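Local coordinates for protein putative Xylose isomerase (Rhodospirillum rubrum, PDB 3QXB) that binds iron or manganese in a xylose isomerase-like TIM barrel and may act as an isomerase, its substrate not being established, at residues 88-93 with 242-247; 94-99 with 178-183. One frame throughout, in Å; residues are numbered along the deposited sequence.

Interaction 1: residues 88-93 with 242-247; sequences STFGGL and AYHIQQ. With FE (Fe (III) ion), chain E.
Phe90 and His244 meet across the mouth of the barrel in a T-shaped aromatic pair: the imidazole presents an edge to the face of the phenyl ring. The ring centroids of Phe90 and His244 lie 5.2 Å apart, with the planes turned 78° against each other. CE1 of His244 makes the closest approach, 4.0 Å from Phe90 CE2, while NE2 of His244 also sits over that phenyl face.

His244 is set by its first torsion (chi1 -72°), which places CG opposite the carbonyl carbon and lets the imidazole reach inward from strand 240-245. Its ND1 then binds the iron at 2.2 Å. Glu178, Asp213 and Glu286 supply the other protein ligands, and the two waters stand 2.3 Å from the metal. NE2 of His244 is hydrogen-bonded to Gln53 OE1, and the NE2 group of Gln53 is held in turn by Ser88 OG, a second-shell link back to strand 85-90.

The two strands lie well apart, Phe90 CA being 10.9 Å from His244 CA, so only the side chains bridge the barrel interior. With one nitrogen on the metal and the other on an amide oxygen, the imidazole's rotation is fixed; the phenyl face covers its CE1 edge with an apolar surface, and the partial negative charge on the Gln53 amide oxygen would, if anything, make ND1 a slightly stronger donor to the iron.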
loop_
_atom_site.group_PDB
_atom_site.type_symbol
_atom_site.label_atom_id
_atom_site.label_comp_id
_atom_site.label_asym_id
_atom_site.label_seq_id
_atom_site.Cartn_x
_atom_site.Cartn_y
_atom_site.Cartn_z
ATOM N N SER A 88 14.615 0.799 -14.688
ATOM C CA SER A 88 13.855 -0.345 -14.243
ATOM C C SER A 88 12.537 0.127 -13.737
ATOM O O SER A 88 12.334 1.303 -13.477
ATOM C CB SER A 88 14.553 -1.099 -13.115
ATOM O OG SER A 88 14.963 -0.218 -12.081
ATOM N N THR A 89 11.627 -0.821 -13.633
ATOM C CA THR A 89 10.361 -0.661 -12.972
ATOM C C THR A 89 10.516 -1.513 -11.746
ATOM O O THR A 89 11.398 -2.383 -11.679
ATOM C CB THR A 89 9.125 -1.175 -13.794
ATOM O OG1 THR A 89 9.266 -2.566 -14.096
ATOM C CG2 THR A 89 8.906 -0.351 -15.085
ATOM N N PHE A 90 9.698 -1.239 -10.738
ATOM C CA PHE A 90 9.831 -1.923 -9.459
ATOM C C PHE A 90 8.548 -1.899 -8.669
ATOM O O PHE A 90 7.850 -0.905 -8.678
ATOM C CB PHE A 90 10.933 -1.290 -8.621
ATOM C CG PHE A 90 11.720 -2.307 -7.803
ATOM C CD1 PHE A 90 12.796 -2.952 -8.365
ATOM C CD2 PHE A 90 11.359 -2.626 -6.492
ATOM C CE1 PHE A 90 13.484 -3.924 -7.678
ATOM C CE2 PHE A 90 12.062 -3.587 -5.803
ATOM C CZ PHE A 90 13.122 -4.211 -6.375
ATOM N N GLY A 91 8.301 -2.977 -7.918
ATOM C CA GLY A 91 7.182 -3.069 -6.961
ATOM C C GLY A 91 7.168 -1.960 -5.938
ATOM O O GLY A 91 8.233 -1.462 -5.491
ATOM N N GLY A 92 5.952 -1.575 -5.577
ATOM C CA GLY A 92 5.703 -0.586 -4.546
ATOM C C GLY A 92 4.759 -1.160 -3.499
ATOM O O GLY A 92 4.746 -2.389 -3.254
ATOM N N LEU A 93 3.999 -0.281 -2.841
ATOM C CA LEU A 93 3.179 -0.704 -1.691
ATOM C C LEU A 93 1.996 -1.542 -2.076
ATOM O O LEU A 93 1.666 -2.461 -1.348
ATOM C CB LEU A 93 2.786 0.493 -0.755
ATOM C CG LEU A 93 4.053 1.262 -0.231
ATOM C CD1 LEU A 93 3.755 2.351 0.831
ATOM C CD2 LEU A 93 5.239 0.350 0.301
ATOM N N ALA A 242 21.905 -2.928 -8.054
ATOM C CA ALA A 242 21.282 -1.619 -7.779
ATOM C C ALA A 242 20.890 -1.509 -6.294
ATOM O O ALA A 242 20.825 -2.515 -5.578
ATOM C CB ALA A 242 20.069 -1.375 -8.712
ATOM N N TYR A 243 20.636 -0.282 -5.842
ATOM C CA TYR A 243 20.297 -0.012 -4.452
ATOM C C TYR A 243 19.080 0.900 -4.316
ATOM O O TYR A 243 18.767 1.676 -5.226
ATOM C CB TYR A 243 21.454 0.680 -3.768
ATOM C CG TYR A 243 22.755 -0.081 -3.756
ATOM C CD1 TYR A 243 23.585 -0.067 -4.847
ATOM C CD2 TYR A 243 23.182 -0.774 -2.622
ATOM C CE1 TYR A 243 24.794 -0.769 -4.833
ATOM C CE2 TYR A 243 24.381 -1.472 -2.607
ATOM C CZ TYR A 243 25.187 -1.469 -3.724
ATOM O OH TYR A 243 26.425 -2.128 -3.767
ATOM N N HIS A 244 18.417 0.815 -3.156
ATOM C CA HIS A 244 17.537 1.875 -2.700
ATOM C C HIS A 244 18.270 2.564 -1.562
ATOM O O HIS A 244 18.843 1.897 -0.676
ATOM C CB HIS A 244 16.212 1.363 -2.173
ATOM C CG HIS A 244 15.301 0.861 -3.238
ATOM N ND1 HIS A 244 14.251 0.003 -2.978
ATOM C CD2 HIS A 244 15.278 1.109 -4.567
ATOM C CE1 HIS A 244 13.648 -0.284 -4.121
ATOM N NE2 HIS A 244 14.254 0.370 -5.098
ATOM N N ILE A 245 18.253 3.881 -1.588
ATOM C CA ILE A 245 18.822 4.663 -0.507
ATOM C C ILE A 245 17.678 5.422 0.181
ATOM O O ILE A 245 16.744 5.860 -0.457
ATOM C CB ILE A 245 19.968 5.591 -0.989
ATOM C CG1 ILE A 245 19.502 6.621 -2.018
ATOM C CG2 ILE A 245 21.201 4.763 -1.532
ATOM C CD1 ILE A 245 20.585 7.684 -2.346
ATOM N N GLN A 246 17.805 5.584 1.497
ATOM C CA GLN A 246 16.860 6.316 2.337
ATOM C C GLN A 246 17.584 6.686 3.619
ATOM O O GLN A 246 18.657 6.149 3.917
ATOM C CB GLN A 246 15.669 5.441 2.706
ATOM C CG GLN A 246 16.089 3.984 3.026
ATOM C CD GLN A 246 15.139 3.305 3.990
ATOM O OE1 GLN A 246 14.840 3.846 5.070
ATOM N NE2 GLN A 246 14.683 2.109 3.635
ATOM N N GLN A 247 17.000 7.612 4.365
ATOM C CA GLN A 247 17.500 7.973 5.667
ATOM C C GLN A 247 16.706 7.169 6.676
ATOM O O GLN A 247 15.513 6.868 6.477
ATOM C CB GLN A 247 17.417 9.499 5.895
ATOM C CG GLN A 247 18.037 10.048 7.143
ATOM C CD GLN A 247 19.514 9.731 7.334
ATOM O OE1 GLN A 247 19.865 8.599 7.612
ATOM N NE2 GLN A 247 20.371 10.757 7.271
HETATM FE FE FE E . 13.150 -0.469 -1.076
HETATM O O HOH W 1 11.361 -0.735 0.378
HETATM O O HOH W 2 11.436 -1.069 -2.452
#

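Interaction 2: residues 94-99 with 178-183; sequences ASYTYN and EPVPLA. With FE (Fe (III) ion), chain E.
A chi1 of -167° swings the Tyr96 ring away from its own backbone N and out from the short helix 93-96 toward the loop that follows strand 174-177, and its phenol oxygen meets methyl groups of both Val180 and Leu182. On the loop side, Val180 has CG1 opposite its carbonyl carbon (chi1 -69°), from where this methyl meets Tyr96 OH at 3.8 Å. The Tyr96 ring is touched more loosely, CE1 lying 4.3 Å from Val180 CG1. Leu182 comes to the same oxygen with both branches: CD1 is 3.8 Å from Tyr96 OH, and CD2 is equally near.

Tyr96 and the two aliphatic chains approach from opposite directions, so the phenol end faces methyl groups while the backbones stay well apart, Tyr96 CA being 10.8 Å from Val180 CA. The hydroxyl is not left to carbon alone, since it is hydrogen-bonded to Glu185 OE1 farther along the same loop. An inverse gamma turn centred on Pro181 lies between Val180 and Leu182 and bends the chain so that both can reach the tyrosine.

At the start of the loop, Glu178 extends into the barrel and binds the iron through OE2 at 2.2 Å. From the other side of the interface, Lys31 of the second subunit makes a cation-pi contact with the Tyr96 ring, and Phe291 of that subunit meets it edge-to-face.

Chemically, Tyr96 is amphipathic here: its hydroxyl rests against methyl groups yet has a carboxylate to satisfy it, while its ring takes up a charge and an aromatic group from the partner chain. The contact thus joins the dimer interface to the loop that begins with a metal ligand.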
loop_
_atom_site.group_PDB
_atom_site.type_symbol
_atom_site.label_atom_id
_atom_site.label_comp_id
_atom_site.label_asym_id
_atom_site.label_seq_id
_atom_site.Cartn_x
_atom_site.Cartn_y
_atom_site.Cartn_z
ATOM N N ALA A 94 1.331 -1.239 -3.202
ATOM C CA ALA A 94 0.170 -2.031 -3.667
ATOM C C ALA A 94 0.580 -3.514 -3.833
ATOM O O ALA A 94 -0.119 -4.430 -3.360
ATOM C CB ALA A 94 -0.366 -1.474 -4.969
ATOM N N SER A 95 1.747 -3.691 -4.453
ATOM C CA SER A 95 2.334 -4.993 -4.684
ATOM C C SER A 95 2.735 -5.681 -3.395
ATOM O O SER A 95 2.458 -6.853 -3.218
ATOM C CB SER A 95 3.581 -4.901 -5.604
ATOM O OG SER A 95 4.190 -6.194 -5.770
ATOM N N TYR A 96 3.389 -4.955 -2.501
ATOM C CA TYR A 96 3.976 -5.540 -1.289
ATOM C C TYR A 96 2.939 -5.924 -0.276
ATOM O O TYR A 96 3.256 -6.664 0.638
ATOM C CB TYR A 96 4.965 -4.575 -0.649
ATOM C CG TYR A 96 5.839 -5.193 0.420
ATOM C CD1 TYR A 96 6.674 -6.284 0.145
ATOM C CD2 TYR A 96 5.815 -4.704 1.735
ATOM C CE1 TYR A 96 7.477 -6.829 1.132
ATOM C CE2 TYR A 96 6.632 -5.271 2.744
ATOM C CZ TYR A 96 7.469 -6.314 2.422
ATOM O OH TYR A 96 8.249 -6.870 3.416
ATOM N N THR A 97 1.716 -5.410 -0.438
ATOM C CA THR A 97 0.555 -5.794 0.382
ATOM C C THR A 97 0.249 -7.299 0.395
ATOM O O THR A 97 -0.279 -7.824 1.387
ATOM C CB THR A 97 -0.686 -4.982 -0.084
ATOM O OG1 THR A 97 -0.472 -3.611 0.258
ATOM C CG2 THR A 97 -1.960 -5.434 0.559
ATOM N N TYR A 98 0.627 -7.997 -0.686
ATOM C CA TYR A 98 0.310 -9.415 -0.878
ATOM C C TYR A 98 1.556 -10.274 -0.718
ATOM O O TYR A 98 2.698 -9.748 -0.736
ATOM C CB TYR A 98 -0.376 -9.581 -2.240
ATOM C CG TYR A 98 -1.690 -8.758 -2.294
ATOM C CD1 TYR A 98 -2.801 -9.162 -1.625
ATOM C CD2 TYR A 98 -1.742 -7.538 -2.930
ATOM C CE1 TYR A 98 -4.000 -8.416 -1.644
ATOM C CE2 TYR A 98 -2.915 -6.775 -2.946
ATOM C CZ TYR A 98 -4.028 -7.212 -2.312
ATOM O OH TYR A 98 -5.173 -6.424 -2.312
ATOM N N ASN A 99 1.336 -11.572 -0.582
ATOM C CA ASN A 99 2.355 -12.537 -0.206
ATOM C C ASN A 99 3.067 -13.159 -1.396
ATOM O O ASN A 99 4.178 -13.628 -1.270
ATOM C CB ASN A 99 1.783 -13.605 0.733
ATOM C CG ASN A 99 1.525 -13.063 2.147
ATOM O OD1 ASN A 99 0.791 -12.127 2.285
ATOM N ND2 ASN A 99 2.117 -13.687 3.198
ATOM N N GLU A 178 14.473 -7.826 -4.063
ATOM C CA GLU A 178 14.855 -6.932 -2.974
ATOM C C GLU A 178 14.722 -7.627 -1.643
ATOM O O GLU A 178 13.589 -7.918 -1.223
ATOM C CB GLU A 178 13.945 -5.671 -2.957
ATOM C CG GLU A 178 14.088 -4.832 -1.724
ATOM C CD GLU A 178 13.335 -3.505 -1.798
ATOM O OE1 GLU A 178 12.326 -3.407 -2.522
ATOM O OE2 GLU A 178 13.734 -2.566 -1.088
ATOM N N PRO A 179 15.846 -7.888 -0.955
ATOM C CA PRO A 179 15.704 -8.460 0.364
ATOM C C PRO A 179 15.038 -7.502 1.366
ATOM O O PRO A 179 15.081 -6.264 1.204
ATOM C CB PRO A 179 17.160 -8.760 0.783
ATOM C CG PRO A 179 17.867 -8.966 -0.507
ATOM C CD PRO A 179 17.262 -7.917 -1.394
ATOM N N VAL A 180 14.432 -8.092 2.387
ATOM C CA VAL A 180 13.596 -7.367 3.321
ATOM C C VAL A 180 13.891 -7.717 4.792
ATOM O O VAL A 180 14.295 -8.860 5.081
ATOM C CB VAL A 180 12.117 -7.681 3.063
ATOM C CG1 VAL A 180 11.690 -7.075 1.728
ATOM C CG2 VAL A 180 11.934 -9.186 3.069
ATOM N N PRO A 181 13.604 -6.767 5.716
ATOM C CA PRO A 181 13.987 -6.888 7.137
ATOM C C PRO A 181 12.936 -7.601 7.979
ATOM O O PRO A 181 12.617 -7.146 9.080
ATOM C CB PRO A 181 14.133 -5.415 7.586
ATOM C CG PRO A 181 13.108 -4.666 6.771
ATOM C CD PRO A 181 13.085 -5.405 5.411
ATOM N N LEU A 182 12.415 -8.707 7.458
ATOM C CA LEU A 182 11.425 -9.531 8.135
ATOM C C LEU A 182 11.924 -10.966 8.139
ATOM O O LEU A 182 12.280 -11.460 7.078
ATOM C CB LEU A 182 10.107 -9.475 7.376
ATOM C CG LEU A 182 9.221 -8.215 7.516
ATOM C CD1 LEU A 182 9.883 -7.015 6.876
ATOM C CD2 LEU A 182 7.855 -8.499 6.874
ATOM N N ALA A 183 11.918 -11.637 9.296
ATOM C CA ALA A 183 12.232 -13.089 9.408
ATOM C C ALA A 183 11.119 -13.967 8.772
ATOM O O ALA A 183 11.363 -15.129 8.438
ATOM C CB ALA A 183 12.436 -13.493 10.867
HETATM FE FE FE E . 13.150 -0.469 -1.076
HETATM O O HOH W 1 11.361 -0.735 0.378
HETATM O O HOH W 2 11.436 -1.069 -2.452
#

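Both contacts sit at the C-terminal mouth of the eight-stranded parallel TIM barrel, their centres 12 Å apart. Interaction 1 is near the middle of the chain's volume and spans from strand 85-90 to strand 240-245; interaction 2 lies farther out, between helix 93-96 and the loop after strand 174-177. Residues 88-93 run straight into 94-99, and 178-183 comes before 242-247, so interaction 2 is nested inside the loop closed by interaction 1. The iron and its two waters belong to both, and Phe90 CE2 packs against Glu178 OE1 at 3.3 Å. Interaction 1 thus stays within the barrel at the metal, while interaction 2 connects the Glu178 loop to a helix bordering the second subunit.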